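PTS system, IIA component (Streptococcus pneumoniae serotype 4, PDB 5T3U) probably relays phosphoryl groups as the cytoplasmic, mannose-family IIA component of a phosphotransferase sugar-uptake system associated with pneumococcal fucose utilization. Local coordinates at residues E52-F57 with L87-N92; N36-T41 with S113-I118. One frame throughout, in Å; residues are numbered along the deposited sequence.

Contact 1 of 2, residues E52-F57 with L87-N92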
loop_
_atom_site.group_PDB
_atom_site.type_symbol
_atom_site.label_atom_id
_atom_site.label_comp_id
_atom_site.label_asym_id
_atom_site.label_seq_id
_atom_site.Cartn_x
_atom_site.Cartn_y
_atom_site.Cartn_z
ATOM N N GLU A 52 -21.322 -10.465 7.005
ATOM C CA GLU A 52 -21.174 -10.981 5.632
ATOM C C GLU A 52 -19.692 -11.085 5.212
ATOM O O GLU A 52 -19.269 -12.081 4.627
ATOM C CB GLU A 52 -21.985 -10.154 4.622
ATOM C CG GLU A 52 -21.412 -8.750 4.306
ATOM C CD GLU A 52 -22.448 -7.743 3.756
ATOM O OE1 GLU A 52 -22.632 -6.644 4.354
ATOM O OE2 GLU A 52 -23.085 -8.049 2.724
ATOM N N PHE A 53 -18.904 -10.062 5.539
ATOM C CA PHE A 53 -17.487 -10.004 5.161
ATOM C C PHE A 53 -16.680 -11.206 5.714
ATOM O O PHE A 53 -15.883 -11.843 5.014
ATOM C CB PHE A 53 -16.897 -8.665 5.637
ATOM C CG PHE A 53 -15.391 -8.595 5.563
ATOM C CD1 PHE A 53 -14.622 -8.798 6.702
ATOM C CD2 PHE A 53 -14.748 -8.352 4.349
ATOM C CE1 PHE A 53 -13.231 -8.757 6.636
ATOM C CE2 PHE A 53 -13.346 -8.283 4.271
ATOM C CZ PHE A 53 -12.584 -8.484 5.408
ATOM N N GLU A 54 -16.891 -11.473 6.996
ATOM C CA GLU A 54 -16.285 -12.564 7.742
ATOM C C GLU A 54 -16.294 -13.918 7.005
ATOM O O GLU A 54 -15.280 -14.617 6.946
ATOM C CB GLU A 54 -17.095 -12.654 9.027
ATOM C CG GLU A 54 -16.661 -13.578 10.025
ATOM C CD GLU A 54 -17.168 -14.974 9.774
ATOM O OE1 GLU A 54 -18.413 -15.240 9.719
ATOM O OE2 GLU A 54 -16.266 -15.796 9.648
ATOM N N HIS A 55 -17.428 -14.320 6.452
ATOM C CA HIS A 55 -17.428 -15.634 5.841
ATOM C C HIS A 55 -16.892 -15.656 4.420
ATOM O O HIS A 55 -16.326 -16.657 3.995
ATOM C CB HIS A 55 -18.740 -16.413 6.042
ATOM C CG HIS A 55 -19.962 -15.659 5.646
ATOM N ND1 HIS A 55 -20.228 -15.313 4.335
ATOM C CD2 HIS A 55 -21.026 -15.236 6.376
ATOM C CE1 HIS A 55 -21.382 -14.660 4.283
ATOM N NE2 HIS A 55 -21.887 -14.606 5.505
ATOM N N TYR A 56 -17.003 -14.528 3.723
ATOM C CA TYR A 56 -16.326 -14.337 2.443
ATOM C C TYR A 56 -14.847 -14.501 2.620
ATOM O O TYR A 56 -14.198 -15.200 1.836
ATOM C CB TYR A 56 -16.530 -12.924 1.899
ATOM C CG TYR A 56 -17.886 -12.599 1.361
ATOM C CD1 TYR A 56 -18.699 -13.574 0.762
ATOM C CD2 TYR A 56 -18.354 -11.278 1.411
ATOM C CE1 TYR A 56 -19.981 -13.229 0.243
ATOM C CE2 TYR A 56 -19.595 -10.927 0.906
ATOM C CZ TYR A 56 -20.405 -11.896 0.327
ATOM O OH TYR A 56 -21.628 -11.493 -0.165
ATOM N N PHE A 57 -14.326 -13.830 3.653
ATOM C CA PHE A 57 -12.925 -13.926 4.056
ATOM C C PHE A 57 -12.482 -15.364 4.344
ATOM O O PHE A 57 -11.475 -15.836 3.814
ATOM C CB PHE A 57 -12.617 -13.024 5.275
ATOM C CG PHE A 57 -11.156 -12.987 5.616
ATOM C CD1 PHE A 57 -10.339 -11.988 5.116
ATOM C CD2 PHE A 57 -10.584 -13.987 6.382
ATOM C CE1 PHE A 57 -8.959 -11.986 5.388
ATOM C CE2 PHE A 57 -9.225 -13.996 6.658
ATOM C CZ PHE A 57 -8.411 -12.980 6.146
ATOM N N LEU A 87 -7.014 -12.902 12.114
ATOM C CA LEU A 87 -6.374 -13.385 13.315
ATOM C C LEU A 87 -7.320 -14.302 14.121
ATOM O O LEU A 87 -6.899 -15.355 14.598
ATOM C CB LEU A 87 -5.885 -12.220 14.187
ATOM C CG LEU A 87 -5.052 -12.616 15.415
ATOM C CD1 LEU A 87 -3.734 -13.265 15.050
ATOM C CD2 LEU A 87 -4.791 -11.400 16.314
ATOM N N SER A 88 -8.588 -13.915 14.247
ATOM C CA SER A 88 -9.504 -14.725 15.034
ATOM C C SER A 88 -9.800 -16.043 14.337
ATOM O O SER A 88 -9.762 -17.094 14.975
ATOM C CB SER A 88 -10.773 -13.956 15.408
ATOM O OG SER A 88 -10.619 -13.366 16.695
ATOM N N ARG A 89 -10.042 -15.984 13.022
ATOM C CA ARG A 89 -10.437 -17.165 12.283
ATOM C C ARG A 89 -9.298 -18.176 12.123
ATOM O O ARG A 89 -9.532 -19.389 12.216
ATOM C CB ARG A 89 -11.085 -16.784 10.937
ATOM C CG ARG A 89 -11.545 -17.967 10.106
ATOM C CD ARG A 89 -12.603 -18.814 10.845
ATOM N NE ARG A 89 -13.915 -18.184 10.808
ATOM C CZ ARG A 89 -15.044 -18.752 11.233
ATOM N NH1 ARG A 89 -15.033 -19.980 11.775
ATOM N NH2 ARG A 89 -16.187 -18.091 11.122
ATOM N N PHE A 90 -8.071 -17.696 11.929
ATOM C CA PHE A 90 -6.932 -18.578 11.643
ATOM C C PHE A 90 -5.811 -18.532 12.668
ATOM O O PHE A 90 -4.675 -18.900 12.364
ATOM C CB PHE A 90 -6.419 -18.326 10.209
ATOM C CG PHE A 90 -7.480 -18.592 9.148
ATOM C CD1 PHE A 90 -7.848 -19.904 8.827
ATOM C CD2 PHE A 90 -8.141 -17.546 8.528
ATOM C CE1 PHE A 90 -8.835 -20.166 7.874
ATOM C CE2 PHE A 90 -9.138 -17.789 7.576
ATOM C CZ PHE A 90 -9.481 -19.106 7.247
ATOM N N LEU A 91 -6.153 -18.116 13.893
ATOM C CA LEU A 91 -5.196 -17.893 14.974
ATOM C C LEU A 91 -4.112 -18.954 15.089
ATOM O O LEU A 91 -2.929 -18.622 15.127
ATOM C CB LEU A 91 -5.914 -17.758 16.327
ATOM C CG LEU A 91 -5.015 -17.479 17.540
ATOM C CD1 LEU A 91 -4.258 -16.137 17.391
ATOM C CD2 LEU A 91 -5.819 -17.530 18.834
ATOM N N ASN A 92 -4.522 -20.227 15.171
ATOM C CA ASN A 92 -3.587 -21.312 15.410
ATOM C C ASN A 92 -3.352 -22.189 14.181
ATOM O O ASN A 92 -2.699 -23.236 14.297
ATOM C CB ASN A 92 -4.022 -22.174 16.614
ATOM C CG ASN A 92 -3.987 -21.414 17.948
ATOM O OD1 ASN A 92 -4.922 -21.509 18.755
ATOM N ND2 ASN A 92 -2.934 -20.670 18.177
#
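Arg89 and Phe90 of residues 87-92 meet Glu54 and Phe57 of helix 50-65. Helices 50-65 and 81-90 pack beside each other in the alpha/beta fold of mannose-family IIA proteins, built on a parallel sheet in strand order 2-1-3-4. Arg89 makes the polar part of the contact. Its CG is anti to the backbone N (chi1 -179°), and bends at the next two torsions swing the guanidinium over to the other helix. There NH2 forms a salt bridge with Glu54 OE2 at 2.7 Å, and the N-H points nearly straight at the oxygen. The acceptor lies in the guanidinium plane, but the donor stands above the carboxylate plane. NH2 alone of the guanidinium nitrogens bonds the carboxylate; Arg89 NE stays 3.5 Å from Glu54 OE2.

Phe90 makes the apolar part. Its ring reaches Phe57 and also packs on Val61 and Asp62 of helix 50-65. Phe57 in turn rests on Leu12, Ala14 and Leu42 of the sheet, so the pair continues into the core. The backbone O of Phe90 accepts a hydrogen bond from Lys135 of the second subunit. The two rings meet edge to edge, Phe57 CE2 lying 3.9 Å from Phe90 CE2.

Contact 2 of 2, residues N36-T41 with S113-I118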
loop_
_atom_site.group_PDB
_atom_site.type_symbol
_atom_site.label_atom_id
_atom_site.label_comp_id
_atom_site.label_asym_id
_atom_site.label_seq_id
_atom_site.Cartn_x
_atom_site.Cartn_y
_atom_site.Cartn_z
ATOM N N ASN A 36 -6.728 -16.905 -9.892
ATOM C CA ASN A 36 -7.549 -17.121 -8.708
ATOM C C ASN A 36 -7.164 -18.292 -7.793
ATOM O O ASN A 36 -7.486 -18.294 -6.623
ATOM C CB ASN A 36 -8.977 -17.396 -9.217
ATOM C CG ASN A 36 -10.014 -16.782 -8.357
ATOM O OD1 ASN A 36 -9.782 -15.744 -7.725
ATOM N ND2 ASN A 36 -11.205 -17.399 -8.335
ATOM N N ASP A 37 -6.507 -19.302 -8.331
ATOM C CA ASP A 37 -6.035 -20.395 -7.501
ATOM C C ASP A 37 -4.728 -20.042 -6.781
ATOM O O ASP A 37 -4.242 -20.852 -6.002
ATOM C CB ASP A 37 -5.837 -21.675 -8.335
ATOM C CG ASP A 37 -4.882 -21.466 -9.491
ATOM O OD1 ASP A 37 -4.781 -20.320 -9.974
ATOM O OD2 ASP A 37 -4.237 -22.445 -9.938
ATOM N N ARG A 38 -4.133 -18.876 -7.071
ATOM C CA ARG A 38 -2.873 -18.467 -6.398
ATOM C C ARG A 38 -2.994 -17.159 -5.620
ATOM O O ARG A 38 -2.363 -16.989 -4.590
ATOM C CB ARG A 38 -1.714 -18.297 -7.394
ATOM C CG ARG A 38 -1.457 -19.453 -8.301
ATOM C CD ARG A 38 -1.145 -20.742 -7.544
ATOM N NE ARG A 38 -0.051 -20.630 -6.565
ATOM C CZ ARG A 38 1.248 -20.736 -6.847
ATOM N NH1 ARG A 38 1.661 -20.922 -8.094
ATOM N NH2 ARG A 38 2.156 -20.641 -5.872
ATOM N N VAL A 39 -3.771 -16.218 -6.139
ATOM C CA VAL A 39 -3.889 -14.879 -5.558
ATOM C C VAL A 39 -5.300 -14.377 -5.637
ATOM O O VAL A 39 -5.977 -14.506 -6.680
ATOM C CB VAL A 39 -2.950 -13.831 -6.266
ATOM C CG1 VAL A 39 -3.042 -12.461 -5.563
ATOM C CG2 VAL A 39 -1.499 -14.323 -6.279
ATOM N N ARG A 40 -5.755 -13.821 -4.517
ATOM C CA ARG A 40 -7.100 -13.232 -4.437
ATOM C C ARG A 40 -7.088 -11.930 -3.667
ATOM O O ARG A 40 -6.199 -11.696 -2.847
ATOM C CB ARG A 40 -8.070 -14.217 -3.754
ATOM C CG ARG A 40 -8.396 -15.415 -4.660
ATOM C CD ARG A 40 -9.463 -16.302 -4.011
ATOM N NE ARG A 40 -9.443 -17.623 -4.634
ATOM C CZ ARG A 40 -10.371 -18.558 -4.443
ATOM N NH1 ARG A 40 -11.418 -18.315 -3.655
ATOM N NH2 ARG A 40 -10.257 -19.724 -5.072
ATOM N N THR A 41 -8.097 -11.102 -3.895
ATOM C CA THR A 41 -8.269 -9.930 -3.055
ATOM C C THR A 41 -9.654 -9.888 -2.427
ATOM O O THR A 41 -10.598 -10.480 -2.948
ATOM C CB THR A 41 -8.046 -8.616 -3.847
ATOM O OG1 THR A 41 -9.117 -8.426 -4.775
ATOM C CG2 THR A 41 -6.726 -8.673 -4.584
ATOM N N SER A 113 7.957 -14.885 -5.641
ATOM C CA SER A 113 8.588 -16.003 -4.947
ATOM C C SER A 113 7.593 -17.107 -4.532
ATOM O O SER A 113 7.954 -18.032 -3.783
ATOM C CB SER A 113 9.384 -15.491 -3.742
ATOM O OG SER A 113 8.520 -14.921 -2.761
ATOM N N TYR A 114 6.361 -17.048 -5.042
ATOM C CA TYR A 114 5.350 -17.986 -4.544
ATOM C C TYR A 114 5.475 -19.453 -5.027
ATOM O O TYR A 114 4.711 -20.328 -4.592
ATOM C CB TYR A 114 3.928 -17.440 -4.648
ATOM C CG TYR A 114 3.305 -17.205 -6.024
ATOM C CD1 TYR A 114 3.853 -17.726 -7.202
ATOM C CD2 TYR A 114 2.125 -16.465 -6.123
ATOM C CE1 TYR A 114 3.226 -17.510 -8.441
ATOM C CE2 TYR A 114 1.516 -16.236 -7.320
ATOM C CZ TYR A 114 2.061 -16.760 -8.482
ATOM O OH TYR A 114 1.416 -16.506 -9.671
ATOM N N ASP A 115 6.448 -19.714 -5.899
ATOM C CA ASP A 115 6.737 -21.088 -6.306
ATOM C C ASP A 115 8.072 -21.536 -5.746
ATOM O O ASP A 115 8.602 -22.595 -6.108
ATOM C CB ASP A 115 6.729 -21.232 -7.835
ATOM C CG ASP A 115 5.372 -20.970 -8.423
ATOM O OD1 ASP A 115 4.380 -21.479 -7.870
ATOM O OD2 ASP A 115 5.296 -20.259 -9.449
ATOM N N SER A 116 8.592 -20.735 -4.832
ATOM C CA SER A 116 9.913 -20.956 -4.296
ATOM C C SER A 116 9.865 -21.118 -2.769
ATOM O O SER A 116 8.880 -20.753 -2.120
ATOM C CB SER A 116 10.824 -19.796 -4.714
ATOM O OG SER A 116 12.043 -19.836 -3.989
ATOM N N LYS A 117 10.927 -21.693 -2.210
ATOM C CA LYS A 117 11.194 -21.594 -0.769
ATOM C C LYS A 117 11.460 -20.133 -0.431
ATOM O O LYS A 117 12.123 -19.421 -1.195
ATOM C CB LYS A 117 12.439 -22.420 -0.390
ATOM C CG LYS A 117 12.138 -23.783 0.253
ATOM C CD LYS A 117 13.426 -24.566 0.542
ATOM C CE LYS A 117 13.188 -25.676 1.587
ATOM N NZ LYS A 117 14.499 -26.241 2.115
ATOM N N ILE A 118 10.957 -19.674 0.710
ATOM C CA ILE A 118 11.246 -18.290 1.121
ATOM C C ILE A 118 11.713 -18.192 2.573
ATOM O O ILE A 118 11.466 -19.090 3.369
ATOM C CB ILE A 118 10.030 -17.348 0.911
ATOM C CG1 ILE A 118 8.856 -17.780 1.798
ATOM C CG2 ILE A 118 9.652 -17.304 -0.547
ATOM C CD1 ILE A 118 7.751 -16.732 1.938
#
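This is a cation-pi stack reinforced by a salt bridge, between Arg38, just before edge strand 39-44, and Tyr114-Asp115 in the loop that follows helix 104-112. In this alpha/beta fold with a parallel sheet, it ties the entry to an outermost strand to a type I beta turn from Ser113 to Ser116. The turn is closed by the bond from Ser116 N to Ser113 O.

The guanidinium of Arg38 lies over one face of the Tyr114 ring, with CZ 4.0 Å from the ring centroid and almost on the ring normal. The two planes are tilted 30° apart, so the stack is not perfectly flat. Tyr114 CG sits between its backbone N and carbonyl carbon (chi1 67°), which turns one face of the ring to the arginine. At the ring's edge, Val39 CG2 comes to 3.7 Å from Tyr114 CE2.

Asp115 holds the end of the arginine. NH1 and NH2 both donate to OD1, NH1 on the syn lone pair and NH2 from above the carboxylate plane. NH2 also makes a weak bond to the backbone O of Tyr114, and it has a further acceptor in Arg9 O of strand 7-16. The stack on one face and the bonds to Asp115 OD1 at the guanidinium edge together would limit its rotation. Arg9 reaches the turn as well, bonding Ser116 O through its own NH2. The shorter of the two bonds to the aspartate joins Arg38 NH1 to Asp115 OD1 at 2.8 Å.

Overall arrangement
From the N terminus, the chain runs through strand 7-16 and helix 19-31 to residues 36-41, the first side of contact 2. Strand 39-44 then leads into helix 50-65, which carries the first side of contact 1. Contact 1 closes on residues 87-92, after strand 68-75, on helix 81-90 and the residues that follow it. The chain goes on through strand 96-100 and helix 104-112 before contact 2 closes at 113-118. The smaller loop therefore lies within the larger one, and the two do not cross. Contact 1 joins two helices; contact 2 joins an edge strand to a loop. Their centres are 20 Å apart and their nearest atoms about 7 Å, without touching.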